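Local coordinates for dual specificity protein phosphatase 15 (Homo sapiens, PDB 1YZ4) that removes phosphate from phosphotyrosine, phosphoserine and phosphothreonine residues of proteins, and may act on MAPK13, ATF2, ERBB3, PDGFRB and SNX6, at residues G7-L12 against A123-A128; K24-L29 against P46-I51; I38-S43 against L54-A59; D60-P65 against N129-F134; V102-M107 against Q136-F141. The protein carries 1 engineered substitution. All blocks are in the same frame, centred on the assembly; numbering follows the deposited sequence.

Contact 1: residues G7-L12 against A123-A128; sequences GMTKVL and ATRPIA
The guanidinium of Arg125 meets segment 7-12 along its rim: Thr9 CG2 and Gly7 O both lie near its plane at the edge, together with a water. One face carries Ile127 CD1 from its own loop, 3.5 Å above the plane of the Arg125 guanidinium and displaced toward the rim. The arginine arrives as a straight rod, its CG anti to the backbone N (chi1 -164°) and its chain extended to NE, crossing the Thr9 side chain at about a right angle. Thr9 OG1 therefore touches the rod twice, packing 3.0 Å from Arg125 CD and accepting a hydrogen bond from Arg125 NH1 at 3.2 Å. That bond is bent (140°), and the hydroxyl sits 29° out of the guanidinium plane. A second connection runs through the water, which accepts from Arg125 NH1 at 2.8 Å and donates to Gly7 O at 3.3 Å. Beside this polar patch, Thr9 CB rests 3.4 Å from Thr124 O. Thr9 also pairs through its backbone with Leu17, whose side chain touches Arg125, while Arg125 NH2 makes a weak hydrogen bond to Gly94 O. One arginine thus joins the edge strand 9-12 to the loop before helix 132-143 and, more weakly, to the phosphate-binding loop of the CX5R signature of protein tyrosine phosphatases, where Ser91 is an engineered replacement for the predicted nucleophilic cysteine.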
# COMPACT_ATOMS: atom_id res chain seq x y z
N GLY A 7 3.22 9.05 -12.51
CA GLY A 7 3.11 9.39 -11.11
C GLY A 7 2.44 8.25 -10.37
O GLY A 7 2.21 7.18 -10.93
N MET A 8 2.12 8.48 -9.11
CA MET A 8 1.46 7.46 -8.31
C MET A 8 0.19 7.01 -9.03
O MET A 8 -0.41 7.77 -9.78
CB MET A 8 1.14 8.02 -6.92
CG MET A 8 0.43 9.36 -6.93
SD MET A 8 0.31 10.08 -5.27
CE MET A 8 1.90 10.85 -5.13
N THR A 9 -0.20 5.77 -8.81
CA THR A 9 -1.39 5.25 -9.45
C THR A 9 -2.49 5.05 -8.42
O THR A 9 -2.25 4.52 -7.34
CB THR A 9 -1.09 3.91 -10.17
OG1 THR A 9 -0.55 2.97 -9.24
CG2 THR A 9 -0.09 4.12 -11.30
N LYS A 10 -3.69 5.51 -8.77
CA LYS A 10 -4.85 5.38 -7.89
C LYS A 10 -5.25 3.92 -7.85
O LYS A 10 -5.51 3.31 -8.90
CB LYS A 10 -6.01 6.23 -8.41
CG LYS A 10 -7.17 6.40 -7.44
CD LYS A 10 -8.21 7.33 -8.04
CE LYS A 10 -9.21 7.79 -7.00
NZ LYS A 10 -10.22 8.73 -7.59
N VAL A 11 -5.29 3.35 -6.66
CA VAL A 11 -5.65 1.95 -6.48
C VAL A 11 -7.09 1.84 -6.01
O VAL A 11 -7.79 0.88 -6.31
CB VAL A 11 -4.76 1.28 -5.41
CG1 VAL A 11 -5.01 -0.21 -5.39
CG2 VAL A 11 -3.30 1.60 -5.69
N LEU A 12 -7.53 2.86 -5.29
CA LEU A 12 -8.87 2.91 -4.74
C LEU A 12 -9.05 4.34 -4.26
O LEU A 12 -8.07 5.02 -3.95
CB LEU A 12 -8.95 1.96 -3.54
CG LEU A 12 -9.97 0.83 -3.38
CD1 LEU A 12 -9.99 -0.08 -4.60
CD2 LEU A 12 -9.61 0.05 -2.13
N ALA A 123 -3.94 -3.89 -13.71
CA ALA A 123 -4.72 -3.19 -14.73
C ALA A 123 -4.47 -1.69 -14.68
O ALA A 123 -4.52 -1.01 -15.70
CB ALA A 123 -6.21 -3.49 -14.54
N THR A 124 -4.20 -1.17 -13.48
CA THR A 124 -3.96 0.26 -13.29
C THR A 124 -2.50 0.55 -12.95
O THR A 124 -2.17 1.65 -12.50
CB THR A 124 -4.82 0.82 -12.15
OG1 THR A 124 -4.42 0.22 -10.91
CG2 THR A 124 -6.29 0.52 -12.40
N ARG A 125 -1.65 -0.44 -13.14
CA ARG A 125 -0.23 -0.29 -12.84
C ARG A 125 0.44 -1.61 -13.22
O ARG A 125 0.75 -2.44 -12.37
CB ARG A 125 -0.04 -0.01 -11.34
CG ARG A 125 1.33 0.54 -10.98
CD ARG A 125 1.44 0.78 -9.49
NE ARG A 125 2.78 1.20 -9.07
CZ ARG A 125 3.27 2.43 -9.22
NH1 ARG A 125 2.54 3.39 -9.78
NH2 ARG A 125 4.49 2.70 -8.79
N PRO A 126 0.68 -1.81 -14.52
CA PRO A 126 1.30 -3.01 -15.10
C PRO A 126 2.70 -3.39 -14.62
O PRO A 126 3.18 -4.48 -14.92
CB PRO A 126 1.25 -2.73 -16.60
CG PRO A 126 1.38 -1.24 -16.66
CD PRO A 126 0.45 -0.80 -15.56
N ILE A 127 3.35 -2.50 -13.89
CA ILE A 127 4.68 -2.80 -13.38
C ILE A 127 4.55 -3.58 -12.07
O ILE A 127 5.48 -4.24 -11.64
CB ILE A 127 5.51 -1.52 -13.12
CG1 ILE A 127 4.76 -0.59 -12.16
CG2 ILE A 127 5.80 -0.80 -14.43
CD1 ILE A 127 5.57 0.59 -11.71
N ALA A 128 3.37 -3.49 -11.46
CA ALA A 128 3.09 -4.15 -10.19
C ALA A 128 3.59 -5.59 -10.16
O ALA A 128 3.18 -6.41 -10.98
CB ALA A 128 1.60 -4.12 -9.90
O HOH W 1 4.64 5.15 -10.17

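Contact 2: residues K24-L29 against P46-I51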
# COMPACT_ATOMS: atom_id res chain seq x y z
N LYS A 24 8.13 12.33 -3.43
CA LYS A 24 8.70 13.67 -3.25
C LYS A 24 8.09 14.68 -4.20
O LYS A 24 8.38 15.87 -4.12
CB LYS A 24 10.21 13.66 -3.50
CG LYS A 24 11.00 12.76 -2.57
CD LYS A 24 12.49 12.83 -2.86
CE LYS A 24 12.80 12.41 -4.29
NZ LYS A 24 14.26 12.44 -4.57
N ASP A 25 7.25 14.20 -5.11
CA ASP A 25 6.61 15.07 -6.09
C ASP A 25 5.50 15.92 -5.47
O ASP A 25 4.34 15.50 -5.39
CB ASP A 25 6.05 14.22 -7.23
CG ASP A 25 5.61 15.05 -8.42
OD1 ASP A 25 4.95 16.10 -8.21
OD2 ASP A 25 5.91 14.65 -9.56
N LEU A 26 5.86 17.13 -5.03
CA LEU A 26 4.91 18.06 -4.41
C LEU A 26 3.69 18.32 -5.28
O LEU A 26 2.59 18.51 -4.77
CB LEU A 26 5.60 19.39 -4.13
CG LEU A 26 6.71 19.36 -3.09
CD1 LEU A 26 7.35 20.74 -3.00
CD2 LEU A 26 6.15 18.91 -1.75
N ASP A 27 3.90 18.36 -6.59
CA ASP A 27 2.81 18.60 -7.51
C ASP A 27 1.83 17.43 -7.45
O ASP A 27 0.61 17.62 -7.39
CB ASP A 27 3.36 18.77 -8.92
CG ASP A 27 2.28 19.03 -9.93
OD1 ASP A 27 1.48 18.11 -10.21
OD2 ASP A 27 2.21 20.17 -10.45
N GLN A 28 2.37 16.21 -7.46
CA GLN A 28 1.54 15.01 -7.40
C GLN A 28 0.84 14.96 -6.05
O GLN A 28 -0.37 14.72 -5.98
CB GLN A 28 2.40 13.75 -7.56
CG GLN A 28 2.76 13.38 -8.99
CD GLN A 28 3.34 11.98 -9.09
OE1 GLN A 28 2.70 11.00 -8.72
NE2 GLN A 28 4.56 11.87 -9.60
N LEU A 29 1.61 15.19 -4.99
CA LEU A 29 1.08 15.17 -3.64
C LEU A 29 -0.09 16.13 -3.45
O LEU A 29 -1.08 15.79 -2.79
CB LEU A 29 2.20 15.49 -2.64
CG LEU A 29 3.26 14.40 -2.52
CD1 LEU A 29 4.47 14.92 -1.75
CD2 LEU A 29 2.66 13.18 -1.83
N PRO A 46 13.92 12.40 5.00
CA PRO A 46 13.31 13.66 5.44
C PRO A 46 11.81 13.60 5.15
O PRO A 46 11.40 13.21 4.06
CB PRO A 46 14.02 14.70 4.58
CG PRO A 46 15.37 14.07 4.32
CD PRO A 46 15.01 12.64 4.04
N LEU A 47 10.99 13.98 6.14
CA LEU A 47 9.55 13.94 5.97
C LEU A 47 8.95 15.30 5.60
O LEU A 47 9.29 16.32 6.19
CB LEU A 47 8.89 13.43 7.25
CG LEU A 47 9.43 12.12 7.81
CD1 LEU A 47 8.60 11.76 9.04
CD2 LEU A 47 9.37 10.99 6.75
N LEU A 48 8.05 15.29 4.62
CA LEU A 48 7.39 16.51 4.16
C LEU A 48 6.34 17.00 5.15
O LEU A 48 5.63 16.20 5.76
CB LEU A 48 6.74 16.26 2.80
CG LEU A 48 7.69 15.70 1.74
CD1 LEU A 48 6.91 15.34 0.49
CD2 LEU A 48 8.79 16.72 1.44
N GLN A 49 6.24 18.31 5.29
CA GLN A 49 5.28 18.90 6.22
C GLN A 49 3.83 18.67 5.81
O GLN A 49 3.51 18.55 4.63
CB GLN A 49 5.49 20.41 6.34
CG GLN A 49 6.81 20.81 6.96
CD GLN A 49 6.86 22.29 7.32
OE1 GLN A 49 6.66 23.16 6.46
NE2 GLN A 49 7.11 22.58 8.59
N ASP A 50 2.97 18.60 6.82
CA ASP A 50 1.54 18.42 6.61
C ASP A 50 1.17 17.04 6.07
O ASP A 50 0.16 16.89 5.38
CB ASP A 50 1.01 19.51 5.68
CG ASP A 50 1.48 20.89 6.09
OD1 ASP A 50 1.33 21.22 7.29
OD2 ASP A 50 1.99 21.63 5.23
N ILE A 51 2.00 16.05 6.38
CA ILE A 51 1.75 14.68 5.97
C ILE A 51 2.11 13.76 7.13
O ILE A 51 3.13 13.93 7.79
CB ILE A 51 2.57 14.27 4.71
CG1 ILE A 51 2.08 15.06 3.49
CG2 ILE A 51 2.42 12.77 4.44
CD1 ILE A 51 2.76 14.67 2.17
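Leu48 reaches from its loop toward Leu29 on helix 26-31, and its CD1 does the touching. Its CB already points at the helix. From there CG sits beside the backbone N (chi1 -54°), and the next torsion, near 174°, extends CD1 onward into the first turn. This methyl meets Leu29 CD1 at 3.3 Å, close for two methyl groups and a value to be read with the limits of a 2.4 Å structure in mind. The same Leu48 CD1 has Leu26 CD2 at 4.3 Å and Lys24 CA at 4.5 Å, so it is bordered by Leu29 and Leu26 of the helix and by Lys24 just before it. The other branch of Leu29 serves a second partner, with CD2 lying 4.3 Å from Ile51 CD1. Leu29 is the buried member of the group, continuing inward onto Met8, Ile34 and Ile37.

Within segment 24-29 the polar groups cap the helix. Asp25 is the N-cap: its OD1 accepts from Gln28 N at 2.7 Å, the donor standing above the carboxylate plane, and its OD2 takes Gln28 NE2 at 3.1 Å. Gln28 OE1 in turn accepts from Met8 N. On the loop side, Leu48 N is bound to Tyr53 OH. The chemistry is thus divided: hydrogen bonds stay within segment 24-29 or go to residues beyond both segments, while dispersion among a few methyl groups joins the two.

Contact 3: residues I38-S43 against L54-A59. With BOG (octyl beta-D-glucopyranoside), chain C.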
# COMPACT_ATOMS: atom_id res chain seq x y z
N ILE A 38 2.97 5.88 3.62
CA ILE A 38 3.62 4.77 4.28
C ILE A 38 4.89 4.62 3.47
O ILE A 38 4.85 4.38 2.27
CB ILE A 38 2.81 3.47 4.17
CG1 ILE A 38 1.50 3.59 4.95
CG2 ILE A 38 3.65 2.29 4.69
CD1 ILE A 38 0.72 2.29 5.02
N SER A 39 6.03 4.82 4.13
CA SER A 39 7.31 4.68 3.45
C SER A 39 7.93 3.34 3.82
O SER A 39 8.21 3.07 5.00
CB SER A 39 8.25 5.82 3.84
OG SER A 39 7.72 7.06 3.44
N ILE A 40 8.13 2.50 2.81
CA ILE A 40 8.75 1.20 3.01
C ILE A 40 10.13 1.34 2.39
O ILE A 40 10.33 1.07 1.20
CB ILE A 40 7.97 0.10 2.28
CG1 ILE A 40 6.47 0.22 2.60
CG2 ILE A 40 8.44 -1.26 2.74
CD1 ILE A 40 5.60 -0.68 1.75
N HIS A 41 11.08 1.78 3.21
CA HIS A 41 12.45 2.00 2.76
C HIS A 41 13.39 1.56 3.87
O HIS A 41 13.06 1.72 5.05
CB HIS A 41 12.64 3.49 2.47
CG HIS A 41 13.90 3.82 1.74
ND1 HIS A 41 14.24 3.23 0.54
CD2 HIS A 41 14.88 4.72 2.01
CE1 HIS A 41 15.37 3.76 0.10
NE2 HIS A 41 15.78 4.67 0.97
N GLU A 42 14.55 1.03 3.52
CA GLU A 42 15.51 0.56 4.52
C GLU A 42 15.97 1.66 5.48
O GLU A 42 16.23 1.38 6.65
CB GLU A 42 16.76 -0.04 3.87
CG GLU A 42 16.54 -1.26 3.00
CD GLU A 42 16.23 -0.91 1.55
OE1 GLU A 42 16.52 -1.74 0.66
OE2 GLU A 42 15.68 0.19 1.30
N SER A 43 16.09 2.89 4.99
CA SER A 43 16.57 4.00 5.81
C SER A 43 15.58 5.16 5.94
O SER A 43 14.75 5.38 5.07
CB SER A 43 17.87 4.53 5.22
OG SER A 43 17.64 5.22 4.00
N LEU A 54 4.30 6.81 8.16
CA LEU A 54 4.39 5.55 8.84
C LEU A 54 5.65 4.97 8.19
O LEU A 54 5.68 4.77 6.97
CB LEU A 54 3.18 4.67 8.54
CG LEU A 54 3.11 3.42 9.42
CD1 LEU A 54 2.96 3.86 10.87
CD2 LEU A 54 1.94 2.54 9.00
N ARG A 55 6.69 4.76 8.98
CA ARG A 55 7.93 4.21 8.46
C ARG A 55 8.02 2.71 8.64
O ARG A 55 7.85 2.19 9.75
CB ARG A 55 9.13 4.89 9.13
CG ARG A 55 9.47 6.27 8.56
CD ARG A 55 10.49 6.99 9.44
NE ARG A 55 10.96 8.24 8.84
CZ ARG A 55 11.67 9.16 9.50
NH1 ARG A 55 11.99 8.96 10.77
NH2 ARG A 55 12.07 10.26 8.88
N ILE A 56 8.29 2.02 7.54
CA ILE A 56 8.42 0.57 7.52
C ILE A 56 9.78 0.27 6.87
O ILE A 56 9.90 0.22 5.64
CB ILE A 56 7.29 -0.08 6.68
CG1 ILE A 56 5.93 0.29 7.28
CG2 ILE A 56 7.47 -1.59 6.65
CD1 ILE A 56 5.70 -0.21 8.73
N PRO A 57 10.82 0.06 7.69
CA PRO A 57 12.20 -0.23 7.28
C PRO A 57 12.39 -1.65 6.79
O PRO A 57 12.93 -2.49 7.51
CB PRO A 57 12.99 0.05 8.54
CG PRO A 57 12.07 -0.51 9.60
CD PRO A 57 10.70 -0.00 9.16
N VAL A 58 11.98 -1.92 5.56
CA VAL A 58 12.09 -3.25 5.00
C VAL A 58 12.70 -3.24 3.61
O VAL A 58 12.37 -2.40 2.78
CB VAL A 58 10.70 -3.92 4.95
CG1 VAL A 58 10.73 -5.16 4.08
CG2 VAL A 58 10.24 -4.27 6.35
N ALA A 59 13.60 -4.19 3.36
CA ALA A 59 14.26 -4.31 2.07
C ALA A 59 13.43 -5.20 1.14
O ALA A 59 12.56 -5.95 1.59
CB ALA A 59 15.66 -4.90 2.25
C1 BOG C . 18.41 1.30 -4.24
O1 BOG C . 19.60 1.28 -5.03
C2 BOG C . 17.63 -0.03 -4.45
O2 BOG C . 17.28 -0.18 -5.81
C3 BOG C . 16.36 -0.02 -3.59
O3 BOG C . 15.66 -1.24 -3.75
C4 BOG C . 16.77 0.14 -2.13
O4 BOG C . 15.62 0.15 -1.32
C5 BOG C . 17.56 1.47 -1.95
O5 BOG C . 18.73 1.44 -2.82
C6 BOG C . 18.02 1.63 -0.50
O6 BOG C . 18.85 2.77 -0.36
C1' BOG C . 20.21 2.56 -5.26
C2' BOG C . 20.58 2.58 -6.73
C3' BOG C . 19.34 2.92 -7.54
C4' BOG C . 19.59 2.93 -9.04
C5' BOG C . 18.32 3.28 -9.81
C6' BOG C . 17.10 2.48 -9.37
C7' BOG C . 15.88 2.88 -10.16
C8' BOG C . 14.68 2.09 -9.71
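Ser39 O receives the shortest backbone bond between these strands, from Ile56 N at 2.7 Å and 162° at the hydrogen, with the donor lying nearly along the C=O axis. The amide of the same serine gives in the other direction, Ser39 N reaching Leu54 O at 2.9 Å. Both bonds of Ser39 thus go to residues flanking Arg55, the usual pattern of a parallel pair. The ladder then slackens: His41 N to Ile56 O is weak, and Pro57, centre of an inverse gamma turn, offers instead a straight CA-H...O contact, its CA 3.1 Å from His41 O.

Side by side on one face, Ile38 CG2 touches Ile56 CG1 at 4.0 Å. This face is covered by Phe76, Ile77 and Cys73 of helix 70-82. Further on, Ile40 CG2 packs against Val58 CB at 4.1 Å. Past the strand ends the Glu42 chain bends at chi2 (88°), bringing its carboxylate round so that Glu42 OE1 lies 3.6 Å from Ala59 CB. Glu42 OE2 accepts from O4 of the bound octyl glucoside at 2.6 Å, while His41 CE1 touches C6 of the same sugar at 3.5 Å.

Regular backbone bonding and branched aliphatic chains therefore hold the strand pair, whereas past its end Glu42 hydrogen-bonds a sugar whose second partner is Arg97 of the signature loop, itself in a long, weak ion pair with Glu42.

Contact 4: residues D60-P65 against N129-F134; sequences DTPEVP and NPNPGF
Asn131 and Gly133 press closely on Asp60 and Pro62. In this tight part the Asn131 amide is used at both ends. Its ND2 donates to Asp60 OD1 at 2.9 Å and 163°, in the amide plane and on the syn side of the carboxylate, though 30° out of the carboxylate's own plane. Its OD1, as N-cap, accepts from Phe134 N at 2.8 Å. Pro62, though exposed, sets its CB 3.3 Å from Asn131 OD1, and Gly133 CA lies 3.4 Å from Pro62 O in a CA-H...O contact. Phe134 has Asn131 CG over one face, offset toward the rim, and Val64 O at its edge. The side-chain packing is looser here, Val64 CB lying 4.3 Å from Phe134 CE1.

With nitrogen and oxygen both engaged, the amide cannot be turned over without losing its bonds. One asparagine thereby begins helix 132-143 and steadies the Asp60 carboxylate, whose side chain lies about 7 Å from that of Ser91 and about 4 Å from a sulfate probably acquired from the crystallisation liquor.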
# COMPACT_ATOMS: atom_id res chain seq x y z
N ASP A 60 13.69 -5.13 -0.16
CA ASP A 60 12.96 -5.96 -1.10
C ASP A 60 13.66 -7.29 -1.38
O ASP A 60 14.39 -7.41 -2.36
CB ASP A 60 12.72 -5.23 -2.43
CG ASP A 60 11.86 -6.04 -3.38
OD1 ASP A 60 11.02 -6.80 -2.86
OD2 ASP A 60 12.00 -5.91 -4.63
N THR A 61 13.46 -8.26 -0.50
CA THR A 61 14.03 -9.60 -0.66
C THR A 61 12.94 -10.56 -0.22
O THR A 61 12.21 -10.30 0.74
CB THR A 61 15.30 -9.82 0.20
OG1 THR A 61 14.93 -10.36 1.47
CG2 THR A 61 16.04 -8.51 0.40
N PRO A 62 12.81 -11.70 -0.91
CA PRO A 62 11.79 -12.69 -0.56
C PRO A 62 11.84 -13.29 0.84
O PRO A 62 10.88 -13.92 1.28
CB PRO A 62 11.92 -13.74 -1.67
CG PRO A 62 13.36 -13.61 -2.11
CD PRO A 62 13.58 -12.13 -2.10
N GLU A 63 12.95 -13.08 1.55
CA GLU A 63 13.07 -13.63 2.90
C GLU A 63 12.57 -12.68 3.99
O GLU A 63 12.32 -13.10 5.13
CB GLU A 63 14.53 -14.00 3.17
CG GLU A 63 15.03 -15.13 2.30
CD GLU A 63 16.42 -15.60 2.69
OE1 GLU A 63 16.62 -15.93 3.88
OE2 GLU A 63 17.31 -15.63 1.81
N VAL A 64 12.41 -11.41 3.64
CA VAL A 64 11.94 -10.42 4.59
C VAL A 64 10.47 -10.61 4.91
O VAL A 64 9.62 -10.63 4.02
CB VAL A 64 12.16 -9.01 4.03
CG1 VAL A 64 11.70 -7.99 5.04
CG2 VAL A 64 13.64 -8.83 3.70
N PRO A 65 10.13 -10.74 6.20
CA PRO A 65 8.74 -10.92 6.61
C PRO A 65 7.92 -9.64 6.70
O PRO A 65 7.59 -9.20 7.80
CB PRO A 65 8.88 -11.61 7.96
CG PRO A 65 10.08 -10.90 8.53
CD PRO A 65 11.04 -10.85 7.36
N ASN A 129 4.45 -5.90 -9.20
CA ASN A 129 4.99 -7.24 -9.11
C ASN A 129 5.73 -7.53 -7.81
O ASN A 129 6.92 -7.26 -7.67
CB ASN A 129 5.90 -7.49 -10.33
CG ASN A 129 6.71 -8.78 -10.22
OD1 ASN A 129 6.27 -9.75 -9.60
ND2 ASN A 129 7.89 -8.79 -10.84
N PRO A 130 5.01 -8.07 -6.82
CA PRO A 130 5.68 -8.37 -5.55
C PRO A 130 6.62 -9.57 -5.74
O PRO A 130 6.33 -10.46 -6.54
CB PRO A 130 4.52 -8.65 -4.60
CG PRO A 130 3.43 -9.10 -5.50
CD PRO A 130 3.55 -8.19 -6.69
N ASN A 131 7.74 -9.58 -5.03
CA ASN A 131 8.69 -10.68 -5.17
C ASN A 131 8.08 -12.02 -4.74
O ASN A 131 7.12 -12.06 -3.96
CB ASN A 131 9.99 -10.37 -4.39
CG ASN A 131 9.84 -10.54 -2.89
OD1 ASN A 131 9.44 -11.62 -2.41
ND2 ASN A 131 10.18 -9.50 -2.12
N PRO A 132 8.62 -13.14 -5.24
CA PRO A 132 8.13 -14.48 -4.92
C PRO A 132 7.82 -14.73 -3.44
O PRO A 132 6.80 -15.34 -3.11
CB PRO A 132 9.25 -15.39 -5.43
CG PRO A 132 9.75 -14.64 -6.61
CD PRO A 132 9.83 -13.23 -6.09
N GLY A 133 8.69 -14.25 -2.56
CA GLY A 133 8.48 -14.45 -1.13
C GLY A 133 7.30 -13.68 -0.58
O GLY A 133 6.57 -14.17 0.29
N PHE A 134 7.09 -12.47 -1.09
CA PHE A 134 5.97 -11.66 -0.62
C PHE A 134 4.64 -12.24 -1.10
O PHE A 134 3.61 -12.07 -0.46
CB PHE A 134 6.11 -10.21 -1.10
CG PHE A 134 7.28 -9.49 -0.52
CD1 PHE A 134 8.02 -10.05 0.52
CD2 PHE A 134 7.64 -8.23 -0.98
CE1 PHE A 134 9.10 -9.37 1.09
CE2 PHE A 134 8.71 -7.54 -0.43
CZ PHE A 134 9.44 -8.11 0.61

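Contact 5: residues V102-M107 against Q136-F141; sequences VTAYVM and QQLEEF
At chi1 180° the Phe141 side chain swings over to Ala104, and Met107, bent at its last torsion (chi3 75°), curls its methyl back toward the same ring. Ala104 CB sits over one face of Phe141, 4.3 Å from the ring centroid, a CH-pi contact. The CE2 corner of Phe141 also comes to 3.2 Å of Ala104 O. Met107 CE approaches from the edge instead, 4.1 Å from Phe141 CD2, and rests 3.6 Å from Leu138 O. One turn earlier, Leu138 CD2 lies between the helices, meeting Ala104 CB at 4.1 Å, Thr103 CG2 at 4.2 Å and the sulfur of Met107. The Thr103 hydroxyl bonds to Thr99 O. The helix segments run nearly parallel (19°) with axes 10.5 Å apart, a gap spanned by Leu138, Met107 and Phe141.

All five touching residues are buried, and other helices close the seam around them. Phe70 of helix 70-82 stacks edge-to-face on Phe141, Trp114 of helix 114-123 touches Met107, and Ser146 and Leu149 of helix 145-157 touch the Phe141 side chain. Elsewhere on helix 97-110, Val102 packs on Leu15 and Leu17 of strand 15-18.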
# COMPACT_ATOMS: atom_id res chain seq x y z
N VAL A 102 -0.32 -2.85 -0.27
CA VAL A 102 -1.63 -2.45 -0.78
C VAL A 102 -2.52 -3.65 -1.14
O VAL A 102 -3.75 -3.60 -0.94
CB VAL A 102 -1.49 -1.51 -2.02
CG1 VAL A 102 -0.50 -2.08 -3.00
CG2 VAL A 102 -2.85 -1.35 -2.71
N THR A 103 -1.92 -4.72 -1.66
CA THR A 103 -2.68 -5.91 -2.03
C THR A 103 -3.32 -6.50 -0.78
O THR A 103 -4.50 -6.86 -0.78
CB THR A 103 -1.77 -6.97 -2.71
OG1 THR A 103 -1.24 -6.42 -3.93
CG2 THR A 103 -2.55 -8.23 -3.07
N ALA A 104 -2.53 -6.58 0.28
CA ALA A 104 -3.02 -7.10 1.55
C ALA A 104 -4.21 -6.28 2.03
O ALA A 104 -5.19 -6.81 2.53
CB ALA A 104 -1.90 -7.06 2.57
N TYR A 105 -4.12 -4.96 1.86
CA TYR A 105 -5.21 -4.08 2.28
C TYR A 105 -6.49 -4.35 1.49
O TYR A 105 -7.56 -4.51 2.07
CB TYR A 105 -4.83 -2.62 2.06
CG TYR A 105 -5.94 -1.69 2.48
CD1 TYR A 105 -6.22 -1.48 3.83
CD2 TYR A 105 -6.76 -1.06 1.53
CE1 TYR A 105 -7.27 -0.66 4.23
CE2 TYR A 105 -7.82 -0.24 1.93
CZ TYR A 105 -8.06 -0.05 3.28
OH TYR A 105 -9.10 0.75 3.69
N VAL A 106 -6.36 -4.36 0.17
CA VAL A 106 -7.50 -4.59 -0.70
C VAL A 106 -8.09 -5.98 -0.48
O VAL A 106 -9.29 -6.18 -0.60
CB VAL A 106 -7.10 -4.40 -2.18
CG1 VAL A 106 -8.30 -4.68 -3.09
CG2 VAL A 106 -6.60 -2.97 -2.38
N MET A 107 -7.24 -6.95 -0.15
CA MET A 107 -7.74 -8.29 0.12
C MET A 107 -8.69 -8.25 1.31
O MET A 107 -9.79 -8.81 1.24
CB MET A 107 -6.58 -9.25 0.42
CG MET A 107 -5.80 -9.71 -0.80
SD MET A 107 -4.24 -10.51 -0.37
CE MET A 107 -4.83 -12.09 0.22
N GLN A 136 3.96 -15.41 -1.33
CA GLN A 136 3.65 -16.52 -0.43
C GLN A 136 3.07 -15.96 0.85
O GLN A 136 2.09 -16.50 1.39
CB GLN A 136 4.91 -17.32 -0.11
CG GLN A 136 5.50 -18.05 -1.30
CD GLN A 136 6.69 -18.93 -0.94
OE1 GLN A 136 7.76 -18.43 -0.59
NE2 GLN A 136 6.50 -20.24 -1.02
N GLN A 137 3.68 -14.88 1.33
CA GLN A 137 3.22 -14.22 2.54
C GLN A 137 1.81 -13.69 2.30
O GLN A 137 0.98 -13.66 3.21
CB GLN A 137 4.17 -13.08 2.92
CG GLN A 137 5.54 -13.57 3.37
CD GLN A 137 6.46 -12.45 3.82
OE1 GLN A 137 6.07 -11.57 4.59
NE2 GLN A 137 7.70 -12.48 3.35
N LEU A 138 1.54 -13.28 1.06
CA LEU A 138 0.20 -12.80 0.72
C LEU A 138 -0.74 -14.01 0.75
O LEU A 138 -1.90 -13.90 1.16
CB LEU A 138 0.21 -12.14 -0.67
CG LEU A 138 0.83 -10.73 -0.69
CD1 LEU A 138 1.14 -10.31 -2.12
CD2 LEU A 138 -0.13 -9.73 -0.01
N GLU A 139 -0.23 -15.16 0.32
CA GLU A 139 -1.00 -16.39 0.32
C GLU A 139 -1.46 -16.68 1.75
O GLU A 139 -2.64 -16.92 2.00
CB GLU A 139 -0.14 -17.55 -0.19
CG GLU A 139 -0.54 -18.12 -1.54
CD GLU A 139 -1.85 -18.87 -1.49
OE1 GLU A 139 -2.88 -18.26 -1.13
OE2 GLU A 139 -1.85 -20.08 -1.80
N GLU A 140 -0.51 -16.66 2.68
CA GLU A 140 -0.79 -16.91 4.09
C GLU A 140 -1.87 -15.95 4.56
O GLU A 140 -2.93 -16.36 5.00
CB GLU A 140 0.46 -16.68 4.94
CG GLU A 140 1.54 -17.74 4.83
CD GLU A 140 2.80 -17.37 5.62
OE1 GLU A 140 2.68 -17.06 6.83
OE2 GLU A 140 3.90 -17.38 5.02
N PHE A 141 -1.56 -14.66 4.46
CA PHE A 141 -2.46 -13.60 4.88
C PHE A 141 -3.89 -13.81 4.39
O PHE A 141 -4.84 -13.61 5.14
CB PHE A 141 -1.94 -12.25 4.38
CG PHE A 141 -2.81 -11.09 4.76
CD1 PHE A 141 -2.82 -10.61 6.07
CD2 PHE A 141 -3.66 -10.50 3.82
CE1 PHE A 141 -3.65 -9.56 6.44
CE2 PHE A 141 -4.50 -9.45 4.18
CZ PHE A 141 -4.50 -8.98 5.50

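How the contacts relate
Burial and chemistry change together across these contacts. Contact 5 is wholly buried and apolar; contact 2, at the surface on the other side of the chain's centre, is also apolar but smaller. Contacts 1, 3 and 4 are partly buried and mix polar bonds with packing, and each has a side chain within about 7 Å of that of Ser91. Contacts 1 and 3 involve the two outermost strands of one sheet, whereas contacts 4 and 5 share helix 132-143 and are joined by a probable hydrogen bond from Gln137 NE2 to Val64 O. Val58 against Val64 links contact 3 to contact 4, and Met8 and Gln28 tie contact 1 to contact 2.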